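Local coordinates for protein esterase (Rhizomucor miehei CAU432, PDB 4WY8) that catalyses the hydrolysis of carboxylic esters, as an alpha/beta-hydrolase-fold carboxylesterase that probably works through a serine nucleophile, at residues Y105-T108 with A114-F117; V140-E145 with I151-T156; K216-F221 with A260-E265. All coordinates share one frame; numbering follows the deposited sequence.

Interaction 1: residues Y105-T108 with A114-F117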
# COMPACT_ATOMS: atom_id res chain seq x y z
N TYR A 105 9.91 3.00 -17.42
CA TYR A 105 10.01 1.71 -18.12
C TYR A 105 9.39 0.60 -17.29
O TYR A 105 8.61 -0.23 -17.83
CB TYR A 105 11.47 1.36 -18.45
CG TYR A 105 12.09 2.13 -19.60
CD1 TYR A 105 11.60 3.37 -19.99
CD2 TYR A 105 13.19 1.61 -20.30
CE1 TYR A 105 12.19 4.09 -21.04
CE2 TYR A 105 13.79 2.32 -21.36
CZ TYR A 105 13.28 3.55 -21.72
OH TYR A 105 13.86 4.27 -22.76
N GLU A 106 9.68 0.61 -15.98
CA GLU A 106 9.08 -0.42 -15.10
C GLU A 106 7.54 -0.34 -15.04
O GLU A 106 6.85 -1.35 -15.10
CB GLU A 106 9.64 -0.31 -13.67
CG GLU A 106 11.06 -0.85 -13.50
CD GLU A 106 11.19 -2.37 -13.66
OE1 GLU A 106 10.18 -3.11 -13.57
OE2 GLU A 106 12.34 -2.84 -13.87
N LEU A 107 7.02 0.87 -14.90
CA LEU A 107 5.58 1.08 -14.87
C LEU A 107 4.95 0.60 -16.19
O LEU A 107 3.93 -0.07 -16.22
CB LEU A 107 5.29 2.56 -14.63
CG LEU A 107 3.82 2.97 -14.51
CD1 LEU A 107 3.07 2.26 -13.34
CD2 LEU A 107 3.72 4.50 -14.40
N THR A 108 5.60 0.96 -17.28
CA THR A 108 5.17 0.55 -18.61
C THR A 108 5.01 -0.95 -18.70
O THR A 108 3.94 -1.43 -19.10
CB THR A 108 6.17 1.00 -19.68
OG1 THR A 108 6.25 2.44 -19.71
CG2 THR A 108 5.75 0.45 -21.05
N ALA A 114 0.44 2.18 -22.04
CA ALA A 114 1.21 3.21 -22.72
C ALA A 114 1.45 4.33 -21.73
O ALA A 114 0.50 4.98 -21.27
CB ALA A 114 0.48 3.75 -23.97
N VAL A 115 2.71 4.55 -21.37
CA VAL A 115 2.99 5.68 -20.50
C VAL A 115 3.31 6.89 -21.37
O VAL A 115 4.21 6.88 -22.22
CB VAL A 115 4.12 5.38 -19.51
CG1 VAL A 115 4.34 6.56 -18.64
CG2 VAL A 115 3.75 4.18 -18.64
N ILE A 116 2.52 7.94 -21.18
CA ILE A 116 2.67 9.16 -21.93
C ILE A 116 3.32 10.22 -21.05
O ILE A 116 2.69 10.82 -20.18
CB ILE A 116 1.31 9.61 -22.47
CG1 ILE A 116 0.74 8.49 -23.36
CG2 ILE A 116 1.44 10.89 -23.25
CD1 ILE A 116 -0.73 8.62 -23.65
N PHE A 117 4.61 10.39 -21.28
CA PHE A 117 5.48 11.24 -20.51
C PHE A 117 5.50 12.66 -21.08
O PHE A 117 5.96 12.89 -22.19
CB PHE A 117 6.90 10.63 -20.51
CG PHE A 117 7.85 11.24 -19.50
CD1 PHE A 117 8.66 12.30 -19.86
CD2 PHE A 117 7.93 10.72 -18.21
CE1 PHE A 117 9.55 12.86 -18.93
CE2 PHE A 117 8.79 11.28 -17.28
CZ PHE A 117 9.61 12.35 -17.64
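Thr108 OG1, pressed against the CG2 methyl of Val115 at 3.2 Å, is also a buried polar atom held by two hydrogen bonds. One runs to the carbonyl oxygen of Val104, four residues earlier on the same helix, and the other to Thr71 OG1 on strand 65-73. A chi1 of -62° sets OG1 beside the backbone nitrogen of Thr108, where it can bond to Val104 O. The approach to Val115 is tight: its CB comes within 3.6 Å of Thr108 OG1, and its CG2 reaches the helix backbone at Thr108 CA, 3.9 Å away. Strand 83-87, helix 101-111 and strand 114-118 form a beta-alpha-beta crossover of the alpha/beta hydrolase fold, and Val115 is the residue of the returning strand whose side chain is directed at the helix. With chi1 at -179° the CG1 methyl of Val115 lies anti to the backbone nitrogen, while CG2 takes the place beside it and does the touching. Leu107 adds a looser flank, its CD2 methyl standing 4.3 Å from the same Val115 CG2. Backbone bonds fix the strand on either side in the sheet, Val115 pairing with Thr71 of antiparallel strand 65-73 and Ala114 and Ile116 with Ile84 of parallel strand 83-87. The Val115 side chain also touches Val104, one helical turn before Thr108.

Interaction 2: residues V140-E145 with I151-T156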
# COMPACT_ATOMS: atom_id res chain seq x y z
N VAL A 140 -5.85 16.52 -22.48
CA VAL A 140 -6.94 16.83 -23.39
C VAL A 140 -6.68 16.24 -24.77
O VAL A 140 -7.59 15.71 -25.41
CB VAL A 140 -7.16 18.37 -23.52
CG1 VAL A 140 -8.11 18.70 -24.68
CG2 VAL A 140 -7.67 18.94 -22.22
N TRP A 141 -5.43 16.32 -25.21
CA TRP A 141 -5.04 15.74 -26.49
C TRP A 141 -5.21 14.21 -26.48
O TRP A 141 -5.80 13.65 -27.41
CB TRP A 141 -3.61 16.12 -26.83
CG TRP A 141 -3.20 15.77 -28.24
CD1 TRP A 141 -3.26 16.59 -29.33
CD2 TRP A 141 -2.68 14.52 -28.71
NE1 TRP A 141 -2.82 15.92 -30.45
CE2 TRP A 141 -2.46 14.65 -30.10
CE3 TRP A 141 -2.39 13.29 -28.10
CZ2 TRP A 141 -1.95 13.61 -30.88
CZ3 TRP A 141 -1.89 12.25 -28.88
CH2 TRP A 141 -1.68 12.42 -30.26
N VAL A 142 -4.71 13.55 -25.44
CA VAL A 142 -4.82 12.09 -25.35
C VAL A 142 -6.27 11.60 -25.26
O VAL A 142 -6.62 10.58 -25.86
CB VAL A 142 -4.00 11.52 -24.13
CG1 VAL A 142 -4.23 10.01 -23.98
CG2 VAL A 142 -2.51 11.81 -24.28
N ALA A 143 -7.12 12.33 -24.54
CA ALA A 143 -8.51 11.90 -24.34
C ALA A 143 -9.38 11.97 -25.60
O ALA A 143 -10.44 11.35 -25.69
CB ALA A 143 -9.15 12.72 -23.25
N LYS A 144 -8.94 12.75 -26.58
CA LYS A 144 -9.67 12.95 -27.82
C LYS A 144 -9.62 11.67 -28.68
O LYS A 144 -8.54 11.14 -28.94
CB LYS A 144 -9.07 14.16 -28.52
CG LYS A 144 -10.00 15.01 -29.35
CD LYS A 144 -9.27 16.32 -29.65
CE LYS A 144 -10.11 17.29 -30.47
NZ LYS A 144 -9.47 18.64 -30.54
N GLU A 145 -10.79 11.20 -29.12
CA GLU A 145 -10.92 9.87 -29.74
C GLU A 145 -9.96 9.57 -30.88
O GLU A 145 -9.30 8.52 -30.89
CB GLU A 145 -12.33 9.68 -30.29
CG GLU A 145 -12.57 8.27 -30.81
CD GLU A 145 -13.89 8.11 -31.56
OE1 GLU A 145 -14.55 9.14 -31.83
OE2 GLU A 145 -14.24 6.96 -31.90
N ILE A 151 -2.56 6.76 -31.46
CA ILE A 151 -1.46 6.16 -30.70
C ILE A 151 -1.85 4.85 -30.03
O ILE A 151 -1.19 4.41 -29.09
CB ILE A 151 -0.91 7.14 -29.62
CG1 ILE A 151 -2.01 7.54 -28.62
CG2 ILE A 151 -0.33 8.38 -30.27
CD1 ILE A 151 -1.47 8.28 -27.39
N ASN A 152 -2.92 4.21 -30.52
CA ASN A 152 -3.40 2.94 -29.99
C ASN A 152 -3.56 2.86 -28.48
O ASN A 152 -3.11 1.90 -27.85
CB ASN A 152 -2.48 1.79 -30.45
CG ASN A 152 -2.84 1.26 -31.82
OD1 ASN A 152 -4.02 1.07 -32.14
ND2 ASN A 152 -1.84 1.02 -32.65
N VAL A 153 -4.23 3.85 -27.90
CA VAL A 153 -4.62 3.81 -26.50
C VAL A 153 -6.14 3.99 -26.36
O VAL A 153 -6.80 4.48 -27.28
CB VAL A 153 -3.89 4.90 -25.66
CG1 VAL A 153 -2.39 4.80 -25.85
CG2 VAL A 153 -4.39 6.28 -26.02
N ASP A 154 -6.68 3.55 -25.24
CA ASP A 154 -8.11 3.64 -24.93
C ASP A 154 -8.40 4.79 -23.98
O ASP A 154 -8.16 4.70 -22.78
CB ASP A 154 -8.61 2.34 -24.34
CG ASP A 154 -10.06 2.39 -23.90
OD1 ASP A 154 -10.75 3.43 -24.08
OD2 ASP A 154 -10.52 1.37 -23.36
N PRO A 155 -8.97 5.87 -24.53
CA PRO A 155 -9.17 7.07 -23.72
C PRO A 155 -10.15 6.86 -22.56
O PRO A 155 -10.15 7.68 -21.65
CB PRO A 155 -9.70 8.10 -24.74
CG PRO A 155 -10.28 7.27 -25.87
CD PRO A 155 -9.46 6.01 -25.92
N THR A 156 -10.93 5.78 -22.56
CA THR A 156 -11.82 5.52 -21.43
C THR A 156 -11.08 5.03 -20.17
O THR A 156 -11.68 4.90 -19.09
CB THR A 156 -12.93 4.51 -21.81
OG1 THR A 156 -12.40 3.19 -21.94
CG2 THR A 156 -13.59 4.95 -23.11
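Ala143 and Pro155 make the tight spot of this contact, the carbonyl oxygen of Ala143 lying 3.5 Å from Pro155 CB and 4.1 Å from Pro155 CG. Within the alpha/beta hydrolase fold, the chain leaves helix 130-143, turns through the short helix 145-150, and comes back along the loop that leads to strand 159-163. A Schellman motif closes the short helix: Asn152, with positive phi, is its C-prime residue, and Val153 N bonds back to Ala148 O. The reversal aims Ile151, Val153 and Pro155 at the end segment of the longer helix. Next to the proline, packing is buried but easier, with Val142 CG1 at 4.3 Å from Val153 CG2. Trp141, partly exposed, touches at the same distance: only the far rim of its indole takes part, CH2 meeting Ile151 CG2 at 4.3 Å, and the methyl sits at the ring edge near its plane, not over a face. On the solvent side, Lys144 and Glu145 are exposed, and their side chains set off away from the returning loop. The loop is stiffened by an Asx turn at Asp154, whose OD2 is also hydrogen-bonded to His327 of the C-terminal histidine tag. Asp154 OD1 takes Thr156 OG1 at 2.7 Å. Thr156 N, 2.8 Å from the same Asp154 OD1, arrives on the same face of the carboxylate, 49° out of its plane.

Interaction 3: residues K216-F221 with A260-E265; sequences KLMVWF and ADVLRE
Val262 and Leu263 set their side chains against Met218 of helix 215-225, in the turn that carries the probable acid of the alpha/beta hydrolase catalytic triad. That residue, Asp261, reaches His291 ND1 with OD2. Its OD1 receives Leu263 N at 3.0 Å, a nearly straight capping bond (175°) that comes from above the carboxylate plane, 76° out of it, and so helps to fix the rotation of the group. Asp261 also opens a type I turn that leads into helix 264-276. Val262 follows, its CG2 methyl 4.2 Å from Met218 CG, while its carbonyl oxygen bonds to Ser203 OG. Leu263 comes next and meets the end of the methionine, CD2 lying 4.1 Å from Met218 CE. The methionine chain bends at chi2 and again at chi3 (-58°), which curls CE round to that methyl. Tyr204 of helix 202-206 touches all three of these apolar side chains, and Leu263 rests on His291 as well. Arg264 takes no part in the contact with Met218 and forms a salt bridge with its neighbour: NE meets the anti lone pair of Glu265 OE2 in the guanidinium plane, with Glu265 OE2 3.0 Å from Arg264 NE.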
# COMPACT_ATOMS: atom_id res chain seq x y z
N LYS A 216 15.51 23.56 2.34
CA LYS A 216 16.25 24.52 1.54
C LYS A 216 15.95 24.36 0.05
O LYS A 216 15.69 25.33 -0.68
CB LYS A 216 17.74 24.35 1.81
CG LYS A 216 18.55 25.54 1.41
CD LYS A 216 20.00 25.42 1.83
CE LYS A 216 20.65 26.80 1.76
NZ LYS A 216 20.24 27.53 0.50
N LEU A 217 16.01 23.11 -0.40
CA LEU A 217 15.69 22.76 -1.77
C LEU A 217 14.22 23.08 -2.12
O LEU A 217 13.93 23.60 -3.19
CB LEU A 217 16.01 21.28 -1.97
CG LEU A 217 16.47 20.83 -3.35
CD1 LEU A 217 17.57 21.74 -3.86
CD2 LEU A 217 16.97 19.41 -3.24
N MET A 218 13.29 22.81 -1.21
CA MET A 218 11.89 23.13 -1.50
C MET A 218 11.72 24.64 -1.70
O MET A 218 11.04 25.07 -2.64
CB MET A 218 10.97 22.62 -0.37
CG MET A 218 10.63 21.12 -0.47
SD MET A 218 9.98 20.62 -2.09
CE MET A 218 8.55 21.70 -2.23
N VAL A 219 12.39 25.44 -0.87
CA VAL A 219 12.35 26.89 -0.99
C VAL A 219 12.91 27.35 -2.31
O VAL A 219 12.31 28.18 -3.00
CB VAL A 219 13.12 27.56 0.18
CG1 VAL A 219 13.32 29.06 -0.07
CG2 VAL A 219 12.38 27.31 1.49
N TRP A 220 14.05 26.79 -2.69
CA TRP A 220 14.65 27.09 -3.97
C TRP A 220 13.70 26.77 -5.17
O TRP A 220 13.52 27.58 -6.11
CB TRP A 220 15.95 26.31 -4.06
CG TRP A 220 16.82 26.59 -5.22
CD1 TRP A 220 17.61 27.69 -5.42
CD2 TRP A 220 17.08 25.70 -6.32
NE1 TRP A 220 18.31 27.55 -6.60
CE2 TRP A 220 18.00 26.34 -7.17
CE3 TRP A 220 16.60 24.43 -6.68
CZ2 TRP A 220 18.45 25.77 -8.36
CZ3 TRP A 220 17.05 23.85 -7.85
CH2 TRP A 220 17.97 24.52 -8.68
N PHE A 221 13.11 25.58 -5.12
CA PHE A 221 12.14 25.16 -6.13
C PHE A 221 10.96 26.14 -6.24
O PHE A 221 10.65 26.65 -7.32
CB PHE A 221 11.59 23.79 -5.77
CG PHE A 221 12.55 22.66 -6.01
CD1 PHE A 221 13.45 22.70 -7.07
CD2 PHE A 221 12.50 21.53 -5.20
CE1 PHE A 221 14.31 21.63 -7.29
CE2 PHE A 221 13.34 20.46 -5.42
CZ PHE A 221 14.24 20.50 -6.46
N ALA A 260 9.71 9.37 5.98
CA ALA A 260 10.76 10.36 6.27
C ALA A 260 10.88 11.38 5.14
O ALA A 260 11.79 11.31 4.34
CB ALA A 260 12.09 9.67 6.50
N ASP A 261 9.94 12.33 5.09
CA ASP A 261 9.80 13.25 3.95
C ASP A 261 9.21 14.55 4.47
O ASP A 261 8.23 14.52 5.23
CB ASP A 261 8.90 12.63 2.86
CG ASP A 261 8.74 13.53 1.60
OD1 ASP A 261 9.36 14.63 1.49
OD2 ASP A 261 8.02 13.09 0.67
N VAL A 262 9.81 15.68 4.08
CA VAL A 262 9.28 16.97 4.50
C VAL A 262 7.85 17.18 4.00
O VAL A 262 7.05 17.86 4.65
CB VAL A 262 10.15 18.16 4.02
CG1 VAL A 262 11.50 18.14 4.71
CG2 VAL A 262 10.30 18.15 2.49
N LEU A 263 7.50 16.54 2.88
CA LEU A 263 6.18 16.72 2.27
C LEU A 263 5.13 15.77 2.83
O LEU A 263 4.00 15.73 2.33
CB LEU A 263 6.26 16.51 0.74
CG LEU A 263 7.22 17.43 -0.03
CD1 LEU A 263 7.18 17.10 -1.50
CD2 LEU A 263 6.84 18.90 0.22
N ARG A 264 5.51 14.97 3.82
CA ARG A 264 4.60 13.94 4.31
C ARG A 264 3.27 14.50 4.80
O ARG A 264 2.18 14.04 4.39
CB ARG A 264 5.24 13.16 5.44
CG ARG A 264 4.32 12.06 5.98
CD ARG A 264 4.94 11.35 7.16
NE ARG A 264 4.83 12.14 8.38
CZ ARG A 264 5.64 12.00 9.42
NH1 ARG A 264 6.63 11.12 9.36
NH2 ARG A 264 5.47 12.74 10.51
N GLU A 265 3.36 15.49 5.68
CA GLU A 265 2.15 16.01 6.33
C GLU A 265 1.17 16.66 5.36
O GLU A 265 -0.03 16.42 5.47
CB GLU A 265 2.53 16.97 7.45
CG GLU A 265 3.09 16.20 8.63
CD GLU A 265 2.14 15.08 9.08
OE1 GLU A 265 0.95 15.39 9.29
OE2 GLU A 265 2.55 13.90 9.18

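In the fold
Interactions 1 and 2 are neighbours, their centres 15 Å apart, and they meet at strand 114-118, which belongs to interaction 1: its Val115 side chain serves helix 101-111, while Ala114 and Ile116 pack on the elements of interaction 2. Ala114 CB lies 3.6 Å from Val153 CG1, and Ile116 CD1 packs 3.7 Å from Val142 CG2. Interaction 3 stands apart, on the opposite side of the chain's centre. Its centre is 26 Å from that of interaction 1 and 34 Å from that of interaction 2. It alone holds a member of the probable Ser164-His291-Asp261 triad, and its Leu263 also touches the presumed nucleophile elbow around Ser164.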